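Local coordinates for chitin oligosaccharide binding protein NagB2 (Paenibacillus sp. FPU-7, PDB 7EHU), which binds N,N'-diacetylchitobiose and N,N',N''-triacetylchitotriose as an extracellular solute-binding protein, probably delivering them to a sugar importer, at residues K397-L400 / E401-Q405; K423-D426 / E427-G431; T224-W227 / T228-A231. One frame throughout, in Å; residues are numbered along the deposited sequence.

Interaction 1: K397-L400 / E401-Q405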
ATOM      1  N   LYS A 397       0.156  -0.016  14.639  1.00 10.39           N
ATOM      2  CA  LYS A 397       0.250  -0.801  13.413  1.00 10.58           C
ATOM      3  C   LYS A 397       1.036  -2.089  13.631  1.00 11.41           C
ATOM      4  O   LYS A 397       0.588  -3.174  13.240  1.00 11.21           O
ATOM      5  CB  LYS A 397       0.908   0.020  12.302  1.00 10.71           C
ATOM      6  CG  LYS A 397       1.023  -0.697  10.990  1.00 10.29           C
ATOM      7  CD  LYS A 397       1.916   0.033   9.998  1.00 10.10           C
ATOM      8  CE  LYS A 397       3.381  -0.187  10.259  1.00 10.69           C
ATOM      9  NZ  LYS A 397       4.179   0.494   9.229  1.00 12.08           N
ATOM     10  N   VAL A 398       2.238  -1.985  14.204  1.00 12.06           N
ATOM     11  CA  VAL A 398       3.086  -3.162  14.387  0.58 12.92           C
ATOM     12  C   VAL A 398       2.421  -4.156  15.338  1.00 12.58           C
ATOM     13  O   VAL A 398       2.503  -5.378  15.157  1.00 13.17           O
ATOM     14  CB  VAL A 398       4.490  -2.706  14.843  0.58 15.36           C
ATOM     15  CG1 VAL A 398       5.391  -3.875  15.207  0.58 15.68           C
ATOM     16  CG2 VAL A 398       5.155  -1.868  13.743  0.58 16.22           C
ATOM     17  N   THR A 399       1.726  -3.652  16.357  1.00 12.21           N
ATOM     18  CA  THR A 399       1.003  -4.549  17.249  1.00 13.18           C
ATOM     19  C   THR A 399      -0.105  -5.285  16.503  1.00 12.60           C
ATOM     20  O   THR A 399      -0.335  -6.478  16.746  1.00 13.78           O
ATOM     21  CB  THR A 399       0.445  -3.755  18.427  1.00 15.19           C
ATOM     22  OG1 THR A 399       1.518  -3.125  19.137  1.00 15.91           O
ATOM     23  CG2 THR A 399      -0.295  -4.655  19.400  1.00 16.25           C
ATOM     24  N   LEU A 400      -0.816  -4.605  15.596  1.00 11.59           N
ATOM     25  CA  LEU A 400      -1.845  -5.309  14.831  1.00 11.60           C
ATOM     26  C   LEU A 400      -1.229  -6.388  13.950  1.00 11.05           C
ATOM     27  O   LEU A 400      -1.781  -7.485  13.828  1.00 11.67           O
ATOM     28  CB  LEU A 400      -2.674  -4.345  13.989  1.00 11.88           C
ATOM     29  CG  LEU A 400      -3.880  -4.983  13.302  1.00 12.52           C
ATOM     30  CD1 LEU A 400      -4.901  -5.517  14.312  1.00 12.88           C
ATOM     31  CD2 LEU A 400      -4.539  -4.006  12.352  1.00 13.62           C
ATOM     32  N   GLU A 401      -0.090  -6.095  13.314  1.00 11.21           N
ATOM     33  CA  GLU A 401       0.605  -7.093  12.497  1.00 11.40           C
ATOM     34  C   GLU A 401       0.894  -8.358  13.294  1.00 11.94           C
ATOM     35  O   GLU A 401       0.596  -9.475  12.847  1.00 13.07           O
ATOM     36  CB  GLU A 401       1.913  -6.507  11.954  1.00 11.31           C
ATOM     37  CG  GLU A 401       1.694  -5.419  10.956  1.00 10.71           C
ATOM     38  CD  GLU A 401       2.946  -4.645  10.589  1.00 12.12           C
ATOM     39  OE1 GLU A 401       4.061  -5.002  11.056  1.00 14.34           O
ATOM     40  OE2 GLU A 401       2.825  -3.669   9.828  1.00 11.57           O
ATOM     41  N   GLN A 402       1.502  -8.201  14.469  1.00 12.62           N
ATOM     42  CA  GLN A 402       1.760  -9.359  15.322  1.00 14.29           C
ATOM     43  C   GLN A 402       0.468 -10.057  15.703  1.00 13.74           C
ATOM     44  O   GLN A 402       0.407 -11.297  15.746  1.00 14.77           O
ATOM     45  CB  GLN A 402       2.439  -8.902  16.620  1.00 18.09           C
ATOM     46  CG  GLN A 402       3.857  -8.388  16.504  1.00 24.48           C
ATOM     47  CD  GLN A 402       4.772  -9.289  15.704  1.00 29.90           C
ATOM     48  OE1 GLN A 402       5.235  -8.917  14.629  1.00 32.73           O
ATOM     49  NE2 GLN A 402       5.055 -10.476  16.237  1.00 31.43           N
ATOM     50  N   SER A 403      -0.549  -9.271  16.067  1.00 13.82           N
ATOM     51  CA  SER A 403      -1.800  -9.837  16.562  1.00 14.79           C
ATOM     52  C   SER A 403      -2.528 -10.640  15.496  1.00 14.48           C
ATOM     53  O   SER A 403      -3.083 -11.703  15.800  1.00 15.77           O
ATOM     54  CB  SER A 403      -2.708  -8.752  17.149  1.00 16.96           C
ATOM     55  OG  SER A 403      -2.056  -8.030  18.187  1.00 17.57           O
ATOM     56  N   VAL A 404      -2.550 -10.157  14.245  1.00 13.80           N
ATOM     57  CA  VAL A 404      -3.270 -10.909  13.216  1.00 13.90           C
ATOM     58  C   VAL A 404      -2.511 -12.178  12.849  1.00 14.95           C
ATOM     59  O   VAL A 404      -3.117 -13.192  12.499  1.00 15.38           O
ATOM     60  CB  VAL A 404      -3.629 -10.077  11.967  1.00 14.15           C
ATOM     61  CG1 VAL A 404      -4.604  -8.942  12.307  1.00 14.60           C
ATOM     62  CG2 VAL A 404      -2.384  -9.550  11.216  1.00 12.87           C
ATOM     63  N   GLN A 405      -1.184 -12.167  12.952  1.00 14.14           N
ATOM     64  CA  GLN A 405      -0.433 -13.403  12.776  1.00 15.12           C
ATOM     65  C   GLN A 405      -0.787 -14.395  13.877  1.00 16.48           C
ATOM     66  O   GLN A 405      -1.001 -15.587  13.609  1.00 18.04           O
ATOM     67  CB  GLN A 405       1.063 -13.095  12.757  1.00 14.89           C
ATOM     68  CG  GLN A 405       1.546 -12.425  11.477  1.00 14.93           C
ATOM     69  CD  GLN A 405       2.996 -12.014  11.545  1.00 14.99           C
ATOM     70  OE1 GLN A 405       3.507 -11.648  12.604  1.00 16.10           O
ATOM     71  NE2 GLN A 405       3.683 -12.089  10.418  1.00 15.65           N
TER

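Interaction 2: K423-D426 / E427-G431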
ATOM      1  N   LYS A 423      -5.669  -1.799  24.308  1.00 17.31           N
ATOM      2  CA  LYS A 423      -4.672  -1.487  25.325  1.00 19.08           C
ATOM      3  C   LYS A 423      -3.531  -0.680  24.719  1.00 17.50           C
ATOM      4  O   LYS A 423      -3.134   0.360  25.263  1.00 17.98           O
ATOM      5  CB  LYS A 423      -4.164  -2.783  25.965  1.00 21.89           C
ATOM      6  CG  LYS A 423      -3.200  -2.581  27.127  1.00 25.50           C
ATOM      7  CD  LYS A 423      -2.765  -3.925  27.731  1.00 28.88           C
ATOM      8  CE  LYS A 423      -1.379  -3.847  28.392  1.00 32.24           C
ATOM      9  NZ  LYS A 423      -0.954  -2.444  28.695  1.00 33.97           N
ATOM     10  N   VAL A 424      -2.995  -1.130  23.578  1.00 16.57           N
ATOM     11  CA  VAL A 424      -1.907  -0.384  22.944  0.54 16.67           C
ATOM     12  C   VAL A 424      -2.402   0.958  22.413  1.00 15.12           C
ATOM     13  O   VAL A 424      -1.675   1.963  22.473  1.00 15.51           O
ATOM     14  CB  VAL A 424      -1.126  -1.194  21.881  0.54 17.81           C
ATOM     15  CG1 VAL A 424      -0.524  -2.460  22.506  0.54 17.65           C
ATOM     16  CG2 VAL A 424      -1.983  -1.532  20.658  0.54 19.23           C
ATOM     17  N   GLN A 425      -3.644   1.010  21.915  1.00 14.58           N
ATOM     18  CA  GLN A 425      -4.188   2.264  21.398  1.00 14.54           C
ATOM     19  C   GLN A 425      -4.325   3.297  22.504  1.00 15.42           C
ATOM     20  O   GLN A 425      -3.999   4.480  22.311  1.00 14.90           O
ATOM     21  CB  GLN A 425      -5.559   2.002  20.782  1.00 15.05           C
ATOM     22  CG  GLN A 425      -6.159   3.190  20.057  1.00 13.60           C
ATOM     23  CD  GLN A 425      -5.329   3.564  18.854  1.00 13.88           C
ATOM     24  OE1 GLN A 425      -5.340   2.848  17.855  1.00 13.75           O
ATOM     25  NE2 GLN A 425      -4.611   4.671  18.927  1.00 14.63           N
ATOM     26  N   ASP A 426      -4.822   2.869  23.669  1.00 16.61           N
ATOM     27  CA  ASP A 426      -4.934   3.761  24.817  1.00 17.78           C
ATOM     28  C   ASP A 426      -3.569   4.286  25.233  1.00 17.79           C
ATOM     29  O   ASP A 426      -3.424   5.474  25.543  1.00 18.18           O
ATOM     30  CB  ASP A 426      -5.577   3.024  25.993  1.00 20.16           C
ATOM     31  CG  ASP A 426      -7.072   2.817  25.822  1.00 22.91           C
ATOM     32  OD1 ASP A 426      -7.704   3.552  25.043  1.00 23.18           O
ATOM     33  OD2 ASP A 426      -7.626   1.946  26.523  1.00 25.75           O
ATOM     34  N   GLU A 427      -2.564   3.404  25.265  1.00 17.99           N
ATOM     35  CA  GLU A 427      -1.204   3.809  25.609  1.00 19.86           C
ATOM     36  C   GLU A 427      -0.672   4.826  24.613  1.00 18.69           C
ATOM     37  O   GLU A 427      -0.082   5.842  25.000  1.00 19.34           O
ATOM     38  CB  GLU A 427      -0.291   2.576  25.690  1.00 25.07           C
ATOM     39  CG  GLU A 427      -0.548   1.746  26.947  1.00 30.83           C
ATOM     40  CD  GLU A 427      -0.108   0.287  26.870  1.00 35.75           C
ATOM     41  OE1 GLU A 427       0.246  -0.209  25.776  1.00 36.66           O
ATOM     42  OE2 GLU A 427      -0.146  -0.373  27.935  1.00 38.22           O
ATOM     43  N   ALA A 428      -0.910   4.591  23.325  1.00 18.16           N
ATOM     44  CA  ALA A 428      -0.406   5.499  22.303  1.00 17.77           C
ATOM     45  C   ALA A 428      -1.121   6.840  22.360  1.00 18.38           C
ATOM     46  O   ALA A 428      -0.510   7.881  22.105  1.00 19.80           O
ATOM     47  CB  ALA A 428      -0.571   4.867  20.920  1.00 18.27           C
ATOM     48  N   ASN A 429      -2.418   6.831  22.675  1.00 17.97           N
ATOM     49  CA  ASN A 429      -3.172   8.077  22.728  1.00 18.70           C
ATOM     50  C   ASN A 429      -2.759   8.919  23.922  1.00 21.86           C
ATOM     51  O   ASN A 429      -2.798  10.153  23.855  1.00 24.07           O
ATOM     52  CB  ASN A 429      -4.669   7.783  22.790  1.00 19.09           C
ATOM     53  CG  ASN A 429      -5.209   7.238  21.468  1.00 18.21           C
ATOM     54  OD1 ASN A 429      -4.519   7.253  20.433  1.00 17.03           O
ATOM     55  ND2 ASN A 429      -6.451   6.764  21.488  1.00 19.63           N
ATOM     56  N   ALA A 430      -2.374   8.273  25.024  1.00 23.44           N
ATOM     57  CA  ALA A 430      -1.914   9.002  26.197  1.00 27.64           C
ATOM     58  C   ALA A 430      -0.574   9.668  25.922  1.00 32.72           C
ATOM     59  O   ALA A 430      -0.309  10.769  26.422  1.00 35.22           O
ATOM     60  CB  ALA A 430      -1.799   8.032  27.370  1.00 27.58           C
ATOM     61  N   GLY A 431       0.269   9.021  25.119  1.00 36.47           N
ATOM     62  CA  GLY A 431       1.559   9.561  24.740  1.00 39.59           C
ATOM     63  C   GLY A 431       1.453  10.702  23.745  1.00 41.85           C
ATOM     64  O   GLY A 431       0.418  10.886  23.101  1.00 42.92           O
TER
HETATM   65  O   HOH W   1      -7.902   6.584  24.014  1.00 39.62           O

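Interaction 3: T224-W227 / T228-A231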
ATOM      1  N   THR A 224     -12.489   8.305  19.958  1.00 23.12           N
ATOM      2  CA  THR A 224     -13.933   8.357  19.763  1.00 22.97           C
ATOM      3  C   THR A 224     -14.532   7.008  19.384  1.00 22.76           C
ATOM      4  O   THR A 224     -15.754   6.834  19.483  1.00 24.61           O
ATOM      5  CB  THR A 224     -14.255   9.374  18.667  1.00 23.41           C
ATOM      6  OG1 THR A 224     -13.636   8.949  17.446  1.00 23.14           O
ATOM      7  CG2 THR A 224     -13.744  10.751  19.040  1.00 24.64           C
ATOM      8  N   THR A 225     -13.708   6.067  18.943  1.00 21.07           N
ATOM      9  CA  THR A 225     -14.086   4.691  18.666  1.00 19.65           C
ATOM     10  C   THR A 225     -13.016   3.797  19.276  1.00 19.12           C
ATOM     11  O   THR A 225     -11.939   4.260  19.648  1.00 19.11           O
ATOM     12  CB  THR A 225     -14.176   4.460  17.155  1.00 20.34           C
ATOM     13  OG1 THR A 225     -12.859   4.613  16.608  1.00 21.56           O
ATOM     14  CG2 THR A 225     -15.135   5.446  16.500  1.00 21.61           C
ATOM     15  N   LYS A 226     -13.308   2.505  19.386  1.00 18.67           N
ATOM     16  CA  LYS A 226     -12.380   1.563  19.987  1.00 18.84           C
ATOM     17  C   LYS A 226     -12.285   0.304  19.139  1.00 17.45           C
ATOM     18  O   LYS A 226     -13.257  -0.117  18.497  1.00 17.61           O
ATOM     19  CB  LYS A 226     -12.838   1.153  21.390  1.00 21.77           C
ATOM     20  CG  LYS A 226     -12.852   2.286  22.400  1.00 25.56           C
ATOM     21  CD  LYS A 226     -13.265   1.774  23.782  1.00 28.53           C
ATOM     22  CE  LYS A 226     -13.738   2.898  24.681  1.00 31.40           C
ATOM     23  NZ  LYS A 226     -12.622   3.813  25.017  1.00 33.75           N
ATOM     24  N   TRP A 227     -11.112  -0.329  19.206  1.00 16.47           N
ATOM     25  CA  TRP A 227     -10.922  -1.613  18.541  1.00 15.02           C
ATOM     26  C   TRP A 227     -11.899  -2.648  19.083  1.00 15.40           C
ATOM     27  O   TRP A 227     -12.273  -3.587  18.364  1.00 15.61           O
ATOM     28  CB  TRP A 227      -9.486  -2.084  18.764  1.00 15.04           C
ATOM     29  CG  TRP A 227      -8.458  -1.254  18.052  1.00 14.19           C
ATOM     30  CD1 TRP A 227      -7.780  -0.179  18.548  1.00 14.01           C
ATOM     31  CD2 TRP A 227      -7.969  -1.451  16.721  1.00 13.72           C
ATOM     32  NE1 TRP A 227      -6.900   0.310  17.609  1.00 14.11           N
ATOM     33  CE2 TRP A 227      -7.007  -0.451  16.477  1.00 13.65           C
ATOM     34  CE3 TRP A 227      -8.262  -2.366  15.704  1.00 13.64           C
ATOM     35  CZ2 TRP A 227      -6.326  -0.355  15.273  1.00 12.78           C
ATOM     36  CZ3 TRP A 227      -7.587  -2.260  14.507  1.00 14.29           C
ATOM     37  CH2 TRP A 227      -6.641  -1.261  14.298  1.00 12.74           C
ATOM     38  N   THR A 228     -12.328  -2.481  20.343  1.00 17.50           N
ATOM     39  CA  THR A 228     -13.251  -3.405  20.984  1.00 18.56           C
ATOM     40  C   THR A 228     -14.710  -3.174  20.597  1.00 19.95           C
ATOM     41  O   THR A 228     -15.576  -3.937  21.042  1.00 20.74           O
ATOM     42  CB  THR A 228     -13.119  -3.277  22.510  1.00 19.49           C
ATOM     43  OG1 THR A 228     -13.214  -1.893  22.858  1.00 20.95           O
ATOM     44  CG2 THR A 228     -11.791  -3.844  23.022  1.00 20.08           C
ATOM     45  N   ASP A 229     -15.013  -2.147  19.811  1.00 18.97           N
ATOM     46  CA  ASP A 229     -16.387  -1.934  19.375  1.00 19.08           C
ATOM     47  C   ASP A 229     -16.893  -3.188  18.668  1.00 19.41           C
ATOM     48  O   ASP A 229     -16.167  -3.779  17.858  1.00 18.14           O
ATOM     49  CB  ASP A 229     -16.421  -0.729  18.434  1.00 21.35           C
ATOM     50  CG  ASP A 229     -16.260   0.602  19.173  1.00 23.65           C
ATOM     51  OD1 ASP A 229     -16.110   1.641  18.485  1.00 24.52           O
ATOM     52  OD2 ASP A 229     -16.309   0.617  20.430  1.00 24.77           O
ATOM     53  N   PRO A 230     -18.125  -3.627  18.950  1.00 19.47           N
ATOM     54  CA  PRO A 230     -18.589  -4.902  18.382  1.00 19.74           C
ATOM     55  C   PRO A 230     -18.453  -5.009  16.875  1.00 19.07           C
ATOM     56  O   PRO A 230     -18.151  -6.096  16.363  1.00 18.95           O
ATOM     57  CB  PRO A 230     -20.060  -4.953  18.817  1.00 21.42           C
ATOM     58  CG  PRO A 230     -20.093  -4.208  20.099  1.00 21.90           C
ATOM     59  CD  PRO A 230     -19.100  -3.071  19.912  1.00 20.85           C
ATOM     60  N   ALA A 231     -18.698  -3.918  16.145  1.00 17.74           N
ATOM     61  CA  ALA A 231     -18.621  -3.984  14.690  1.00 18.02           C
ATOM     62  C   ALA A 231     -17.183  -4.151  14.215  1.00 16.82           C
ATOM     63  O   ALA A 231     -16.956  -4.748  13.157  1.00 17.38           O
ATOM     64  CB  ALA A 231     -19.238  -2.733  14.062  1.00 19.00           C
TER

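Interaction 1: K397-L400 / E401-Q405
Ser403 turns its hydroxyl beside its own backbone N (chi1 -57°), and from there, reaching back one helical turn, Ser403 OG donates to Thr399 O at 2.7 Å. Ser403 N, 2.9 Å from the same Thr399 O, makes the ordinary helical bond; the two donors come from opposite faces of the carbonyl plane, with OG well above it, so this oxygen is gripped twice. The hydroxyl also bonds the amine of Lys420. On another side of the helix, CG of Lys397 lies anti to N (chi1 -179°), which sends the chain slanting past the carboxylate of Glu401; the bend at chi3 then places the last two atoms, with Lys397 CE 3.6 Å from Glu401 OE2. The charged ends stay apart: Lys397 NZ is 4.4 Å from Glu401 OE2 and forms its salt bridge with Asp78. Leu400 CD1 meets Val404 CG1 at 4.0 Å, one turn on, the two side chains crossing at a slant. All this belongs to helix 394-408, largely buried. Leu400 and Val404 rest on Phe236 of helix 230-244 and on helix 197-212, while Thr399 and Ser403 pack against helix 414-430.

Interaction 2: K423-D426 / E427-G431
Glu427 reaches back one turn along the last helix of the model, toward Lys423. Its CG stands beside its own N (chi1 -74°) and the chain runs on extended, so Glu427 CG passes 3.4 Å from Lys423 O and the carboxylate arrives beside the lysine's aliphatic chain. Lys423 CE is modelled 3.7 Å from Glu427 OE2, and the spacing is that of an i to i+4 salt bridge, but the charged atoms are placed too close together for the bond to be relied on, and the exact position of both ends is doubtful. On the other branch of the carboxylate, Glu427 OE1 lies 3.6 Å from Val424 CA.

Asp426 points to another side. Asp426 OD1 bonds Gln422 one turn earlier and also accepts from a water at 3.2 Å; that water in turn accepts from Asn429 ND2 at 2.9 Å, bridging the two side chains.

Gln425 and Asn429 supply the direct polar link. Gln425 NE2 donates to Asn429 OD1 at 3.0 Å, approaching from above the plane of the asparagine amide, whereas OD1 sits close to the plane of the glutamine amide; the two planes are 34° apart. Gln393 bonds both NE2 of Gln425 and OD1 of Asn429, and Phe220 O takes a bond from Asn429 ND2, so both amides are tied into neighbouring loops. The same two residues are also joined through the backbone, Asn429 N donating to Gln425 O.

The chemistry therefore differs round the helix: on one side an exposed lysine and glutamate whose pairing is uncertain and would probably be screened by solvent, and on another two amides whose several bonds fix their rotation and fasten the C-terminal helix to the body of the protein.

Interaction 3: T224-W227 / T228-A231
Lys226 and Asp229 are the two ends of a type I beta turn that leads into helix 230-244, and they are joined by two hydrogen bonds. Asp229 N donates to Lys226 O at 3.0 Å, closing the turn; the donor lies well above the carbonyl plane. In the reverse sense, Lys226 N gives a nearly straight bond (174°) to Asp229 OD1, 3.1 Å away, meeting the oxygen from above the carboxylate plane. The carboxylate gets there because CG stands beside the aspartate's own N (chi1 -74°), which folds it back over the turn. Asp229 is the N-cap residue, yet its side chain makes no capping bond. The lysine's amine remains well away from it, so the backbone N–H, not the charge, is what the aspartate holds.

Three further donors are met by other parts of the chain: Thr225 OG1 bonds Ala216 O, Trp227 N bonds Gln422 OE1, and the indole N–H bonds Gln425. The indole also stacks with Phe220 and lies against Val396. Thr228 and Lys226 slant across each other, and Thr228 OG1 lies 3.4 Å from Lys226 CB.

Helix 414-430, which carries interaction 2, packs against both other contacts. The most direct joint is between interactions 2 and 3, whose centres are about 14 Å apart: the hydrogen bond between Gln425 OE1 and Trp227 NE1 spans 3.0 Å. Interaction 1 meets each of the others through apolar groups, Thr399 CG2 on Val424 CG2 at 3.8 Å and Leu400 CD2 on Trp227 CH2 at 4.0 Å. Helix 394-408 thus brings this packing up to the glycan pocket: the side chain of Lys397 is about 5 Å from a bound N-acetylglucosamine unit, whereas that of Trp227 is about 12 Å away. Interactions 2 and 3 are surface contacts farther from the glycan.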